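Local coordinates for protein nicotinate-nucleotide pyrophosphorylase (Ehrlichia chaffeensis, PDB 3L0G) that probably makes nicotinate mononucleotide from quinolinate and phosphoribosyl pyrophosphate, releasing carbon dioxide, on the way to NAD(+), at residues E240-V245 against A269-D274; D229-D234 against G250-E255. All blocks are in the same frame, centred on the assembly; numbering follows the deposited sequence.

Interaction 1 (E240-V245 against A269-D274)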
loop_
_atom_site.group_PDB
_atom_site.type_symbol
_atom_site.label_atom_id
_atom_site.label_comp_id
_atom_site.label_asym_id
_atom_site.label_seq_id
_atom_site.Cartn_x
_atom_site.Cartn_y
_atom_site.Cartn_z
ATOM N N GLU C 240 9.939 43.282 8.634
ATOM C CA GLU C 240 10.291 42.858 7.271
ATOM C C GLU C 240 9.068 42.415 6.471
ATOM O O GLU C 240 9.010 42.643 5.267
ATOM C CB GLU C 240 11.277 41.699 7.257
ATOM C CG GLU C 240 12.719 42.093 7.369
ATOM C CD GLU C 240 13.615 40.889 7.579
ATOM O OE1 GLU C 240 13.425 40.157 8.568
ATOM O OE2 GLU C 240 14.495 40.662 6.735
ATOM N N ILE C 241 8.116 41.765 7.134
ATOM C CA ILE C 241 6.923 41.316 6.448
ATOM C C ILE C 241 6.180 42.549 5.935
ATOM O O ILE C 241 5.748 42.585 4.781
ATOM C CB ILE C 241 6.034 40.427 7.338
ATOM C CG1 ILE C 241 6.727 39.091 7.600
ATOM C CG2 ILE C 241 4.652 40.170 6.657
ATOM C CD1 ILE C 241 6.155 38.319 8.777
ATOM N N LYS C 242 6.056 43.567 6.783
ATOM C CA LYS C 242 5.365 44.790 6.378
ATOM C C LYS C 242 6.112 45.462 5.236
ATOM O O LYS C 242 5.499 45.962 4.321
ATOM C CB LYS C 242 5.178 45.761 7.543
ATOM C CG LYS C 242 4.091 45.322 8.540
ATOM C CD LYS C 242 4.014 46.305 9.746
ATOM C CE LYS C 242 2.851 45.945 10.705
ATOM N NZ LYS C 242 2.730 46.937 11.842
ATOM N N LYS C 243 7.441 45.432 5.262
ATOM C CA LYS C 243 8.206 46.020 4.156
ATOM C C LYS C 243 7.989 45.252 2.868
ATOM O O LYS C 243 7.938 45.849 1.797
ATOM C CB LYS C 243 9.694 46.073 4.504
ATOM C CG LYS C 243 10.604 46.605 3.441
ATOM C CD LYS C 243 10.594 48.102 3.458
ATOM C CE LYS C 243 11.221 48.710 2.191
ATOM N NZ LYS C 243 11.347 50.179 2.372
ATOM N N ALA C 244 7.897 43.922 2.965
ATOM C CA ALA C 244 7.719 43.090 1.791
ATOM C C ALA C 244 6.378 43.373 1.138
ATOM O O ALA C 244 6.313 43.563 -0.062
ATOM C CB ALA C 244 7.839 41.600 2.148
ATOM N N VAL C 245 5.315 43.416 1.935
ATOM C CA VAL C 245 3.973 43.682 1.425
ATOM C C VAL C 245 3.995 44.977 0.618
ATOM O O VAL C 245 3.444 45.040 -0.482
ATOM C CB VAL C 245 2.924 43.788 2.557
ATOM C CG1 VAL C 245 1.591 44.306 2.030
ATOM C CG2 VAL C 245 2.726 42.434 3.255
ATOM N N ALA C 269 -1.494 38.448 10.001
ATOM C CA ALA C 269 -2.569 38.478 9.006
ATOM C C ALA C 269 -2.932 39.904 8.580
ATOM O O ALA C 269 -3.249 40.126 7.430
ATOM C CB ALA C 269 -3.806 37.724 9.490
ATOM N N LEU C 270 -2.874 40.854 9.509
ATOM C CA LEU C 270 -3.265 42.246 9.227
ATOM C C LEU C 270 -2.241 43.029 8.393
ATOM O O LEU C 270 -2.535 44.146 7.990
ATOM C CB LEU C 270 -3.535 43.015 10.527
ATOM C CG LEU C 270 -4.661 42.505 11.426
ATOM C CD1 LEU C 270 -4.551 43.190 12.793
ATOM C CD2 LEU C 270 -6.026 42.732 10.779
ATOM N N THR C 271 -1.045 42.468 8.172
ATOM C CA THR C 271 -0.032 43.098 7.322
ATOM C C THR C 271 -0.496 43.136 5.860
ATOM O O THR C 271 -0.070 44.004 5.108
ATOM C CB THR C 271 1.342 42.367 7.375
ATOM O OG1 THR C 271 1.205 41.039 6.860
ATOM C CG2 THR C 271 1.904 42.319 8.792
ATOM N N GLY C 272 -1.378 42.212 5.463
ATOM C CA GLY C 272 -1.890 42.158 4.068
ATOM C C GLY C 272 -1.288 41.044 3.193
ATOM O O GLY C 272 -1.386 41.073 1.950
ATOM N N VAL C 273 -0.668 40.059 3.838
ATOM C CA VAL C 273 -0.214 38.860 3.144
ATOM C C VAL C 273 -1.454 38.024 2.740
ATOM O O VAL C 273 -2.548 38.263 3.245
ATOM C CB VAL C 273 0.797 38.080 4.023
ATOM C CG1 VAL C 273 2.082 38.923 4.215
ATOM C CG2 VAL C 273 0.189 37.661 5.378
ATOM N N ASP C 274 -1.294 37.089 1.821
ATOM C CA ASP C 274 -2.405 36.248 1.337
ATOM C C ASP C 274 -2.562 34.930 2.092
ATOM O O ASP C 274 -3.679 34.457 2.318
ATOM C CB ASP C 274 -2.203 35.925 -0.144
ATOM C CG ASP C 274 -2.098 37.187 -1.001
ATOM O OD1 ASP C 274 -3.082 37.933 -1.062
ATOM O OD2 ASP C 274 -1.023 37.452 -1.581
#
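In the outer, helical layer of the alpha/beta barrel domain, Ile241, Lys242 and Val245 on one side of helix 238-248 pack against Thr271, Gly272 and Val273, which lead from the end of helix 262-269 into strand 275-277. No hydrogen bond crosses this seam, and small branched side chains do most of the work. With chi1 -69° Ile241 sets CG1 beside its backbone N, which leaves CG2 anti to that N and turned to the loop, 3.6 Å from Thr271 OG1. The same methyl meets CG1 of Val273 at 3.8 Å, the two side chains crossing at about a right angle. One helical turn on, Val245 uses both branches: its CG1 comes within 3.5 Å of the carbonyl O of Thr271, while its CG2 sits 3.7 Å from Val273 CG1. The i, i+4 pair Ile241 and Val245 thus faces the loop that leads to the next strand of the beta-alpha barrel, and CG1 of Val273 rests on both. Thr271, third residue of the type I turn from Ala269 to Gly272, divides its two branches. At chi1 63° its OG1 folds back to hydrogen-bond Ile268 O, a bond that occupies the hydroxyl in this otherwise apolar setting, and CG2 is left to touch Lys242 CG at 3.7 Å. Beyond CG the lysine chain runs on extended toward solvent, so only its aliphatic root joins the contact. Gly272 follows with a phi of 104°, breaking the helical path; glycine suits this bend, having no CB to press on the carbonyl O of Thr271.

Interaction 2 (D229-D234 against G250-E255). With EDO (1,2-ethanediol), chain I.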
loop_
_atom_site.group_PDB
_atom_site.type_symbol
_atom_site.label_atom_id
_atom_site.label_comp_id
_atom_site.label_asym_id
_atom_site.label_seq_id
_atom_site.Cartn_x
_atom_site.Cartn_y
_atom_site.Cartn_z
ATOM N N ASP C 229 5.249 34.158 -9.348
ATOM C CA ASP C 229 3.815 34.198 -9.074
ATOM C C ASP C 229 3.582 34.302 -7.574
ATOM O O ASP C 229 2.585 34.868 -7.136
ATOM C CB ASP C 229 3.141 32.952 -9.672
ATOM C CG ASP C 229 3.323 32.870 -11.179
ATOM O OD1 ASP C 229 2.616 33.622 -11.882
ATOM O OD2 ASP C 229 4.164 32.081 -11.646
ATOM N N MET C 230 4.536 33.813 -6.789
ATOM C CA MET C 230 4.342 33.645 -5.356
ATOM C C MET C 230 5.667 33.704 -4.642
ATOM O O MET C 230 6.649 33.094 -5.067
ATOM C CB MET C 230 3.658 32.300 -5.076
ATOM C CG MET C 230 3.555 31.880 -3.591
ATOM S SD MET C 230 2.492 30.420 -3.445
ATOM C CE MET C 230 3.427 29.427 -2.238
ATOM N N ILE C 231 5.678 34.472 -3.564
ATOM C CA ILE C 231 6.862 34.679 -2.739
ATOM C C ILE C 231 6.532 34.259 -1.307
ATOM O O ILE C 231 5.547 34.688 -0.723
ATOM C CB ILE C 231 7.318 36.145 -2.775
ATOM C CG1 ILE C 231 7.865 36.503 -4.151
ATOM C CG2 ILE C 231 8.401 36.388 -1.727
ATOM C CD1 ILE C 231 8.178 38.013 -4.309
ATOM N N LEU C 232 7.366 33.396 -0.762
ATOM C CA LEU C 232 7.241 32.920 0.595
ATOM C C LEU C 232 8.242 33.677 1.465
ATOM O O LEU C 232 9.418 33.806 1.105
ATOM C CB LEU C 232 7.525 31.420 0.608
ATOM C CG LEU C 232 7.188 30.614 1.847
ATOM C CD1 LEU C 232 6.738 29.199 1.446
ATOM C CD2 LEU C 232 8.415 30.564 2.790
ATOM N N LEU C 233 7.770 34.205 2.586
ATOM C CA LEU C 233 8.629 34.923 3.530
ATOM C C LEU C 233 8.983 33.957 4.688
ATOM O O LEU C 233 8.110 33.564 5.473
ATOM C CB LEU C 233 7.930 36.190 4.015
ATOM C CG LEU C 233 7.388 37.157 2.933
ATOM C CD1 LEU C 233 6.555 38.309 3.544
ATOM C CD2 LEU C 233 8.520 37.751 2.079
ATOM N N ASP C 234 10.244 33.527 4.743
ATOM C CA ASP C 234 10.668 32.459 5.674
ATOM C C ASP C 234 11.361 33.097 6.887
ATOM O O ASP C 234 12.396 33.721 6.749
ATOM C CB ASP C 234 11.596 31.468 4.959
ATOM C CG ASP C 234 11.858 30.179 5.764
ATOM O OD1 ASP C 234 10.899 29.606 6.354
ATOM O OD2 ASP C 234 13.035 29.716 5.776
ATOM N N GLY C 250 1.006 43.921 -4.232
ATOM C CA GLY C 250 0.046 43.032 -4.876
ATOM C C GLY C 250 0.417 42.448 -6.240
ATOM O O GLY C 250 -0.457 41.925 -6.919
ATOM N N LYS C 251 1.692 42.523 -6.626
ATOM C CA LYS C 251 2.181 41.977 -7.910
ATOM C C LYS C 251 2.569 40.502 -7.817
ATOM O O LYS C 251 2.745 39.840 -8.831
ATOM C CB LYS C 251 3.393 42.770 -8.410
ATOM C CG LYS C 251 3.125 44.269 -8.607
ATOM C CD LYS C 251 4.322 45.018 -9.210
ATOM C CE LYS C 251 5.582 45.026 -8.298
ATOM N NZ LYS C 251 6.807 44.671 -9.113
ATOM N N SER C 252 2.726 39.991 -6.598
ATOM C CA SER C 252 2.888 38.565 -6.395
ATOM C C SER C 252 2.048 38.154 -5.190
ATOM O O SER C 252 1.709 38.968 -4.350
ATOM C CB SER C 252 4.392 38.221 -6.250
ATOM O OG SER C 252 4.617 36.979 -5.629
ATOM N N VAL C 253 1.662 36.883 -5.152
ATOM C CA VAL C 253 1.060 36.318 -3.968
ATOM C C VAL C 253 2.159 36.350 -2.885
ATOM O O VAL C 253 3.335 36.192 -3.201
ATOM C CB VAL C 253 0.527 34.881 -4.252
ATOM C CG1 VAL C 253 0.265 34.114 -2.958
ATOM C CG2 VAL C 253 -0.767 34.950 -5.161
ATOM N N LEU C 254 1.786 36.618 -1.641
ATOM C CA LEU C 254 2.735 36.618 -0.503
ATOM C C LEU C 254 2.253 35.701 0.575
ATOM O O LEU C 254 1.123 35.843 1.065
ATOM C CB LEU C 254 2.865 38.022 0.128
ATOM C CG LEU C 254 4.015 38.932 -0.263
ATOM C CD1 LEU C 254 3.949 40.258 0.527
ATOM C CD2 LEU C 254 5.342 38.192 -0.027
ATOM N N GLU C 255 3.143 34.816 1.009
ATOM C CA GLU C 255 2.834 33.839 2.034
ATOM C C GLU C 255 3.887 33.974 3.115
ATOM O O GLU C 255 5.062 34.091 2.784
ATOM C CB GLU C 255 2.907 32.444 1.430
ATOM C CG GLU C 255 2.788 31.331 2.408
ATOM C CD GLU C 255 2.466 30.008 1.725
ATOM O OE1 GLU C 255 3.003 28.989 2.175
ATOM O OE2 GLU C 255 1.689 30.001 0.745
HETATM C C1 EDO I . 4.725 26.384 1.788
HETATM O O1 EDO I . 4.468 25.255 2.614
HETATM C C2 EDO I . 3.758 26.410 0.602
HETATM O O2 EDO I . 2.440 26.868 0.964
#
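Met230 and Glu255 lie on one face of the sheet, and in both CG is anti to the backbone N (chi1 172° in each), which carries each chain along that face. A bend at the last torsion of the methionine then brings its CE to 3.5 Å from Glu255 OE2. The extended glutamate places its carboxylate among several partners: Arg148 forms a salt bridge with OE2, and Ser277 hydrogen-bonds OE1. An ethanediol, probably left from the crystallisation liquor, also donates from O2 to Glu255 OE1 at 2.5 Å, while its C1 rests against Leu232 CD1. Beneath these groups the backbones form the parallel pairing of a beta-alpha-beta unit, strand 230-234 and strand 253-257 being neighbours joined through helix 238-248. Val253 and Glu255 each give an N-H and a carbonyl to the partner strand, and the bond from Leu233 N to Glu255 O is the shortest of the four at 2.7 Å. Val253 O is gripped twice, since Ile231 N and Ser252 OG approach from opposite faces of its carbonyl plane. Ser252 OG donates to Val253 O at 2.9 Å; the short side chain, with OG anti to its own N (chi1 160°), lets the hydroxyl reach the carbonyl of the next residue, and OG also lies near Ile231 CG1. On the opposite face, toward the helices, Leu254 runs side by side with Ile231, and its CD2 stands 3.9 Å from the isoleucine CG2. Leu254 CD2 also lies 3.7 Å from Leu233 CG, so branched aliphatic chains fill the layer between sheet and helices, whereas Val253 CG1 meets Met230 CG across the face that carries Glu255.

From the N terminus the chain passes through strand 230-234, helix 238-248, strand 253-257 and helix 262-269. Interaction 2 closes the first loop, bringing 250-255 back beside 229-234 after the helix. Interaction 1 starts within that loop, on 240-245, and closes only at 269-274, after the second strand and the next helix, so the two contacts cross. They meet at Leu254: its carbonyl O lies 2.8 Å from Asp274 N, a probable hydrogen bond, and its CD1 packs on Val245 CA. Together they tie two neighbouring strands, the helix between them and the entry to strand 275-277 on one side of the barrel wall.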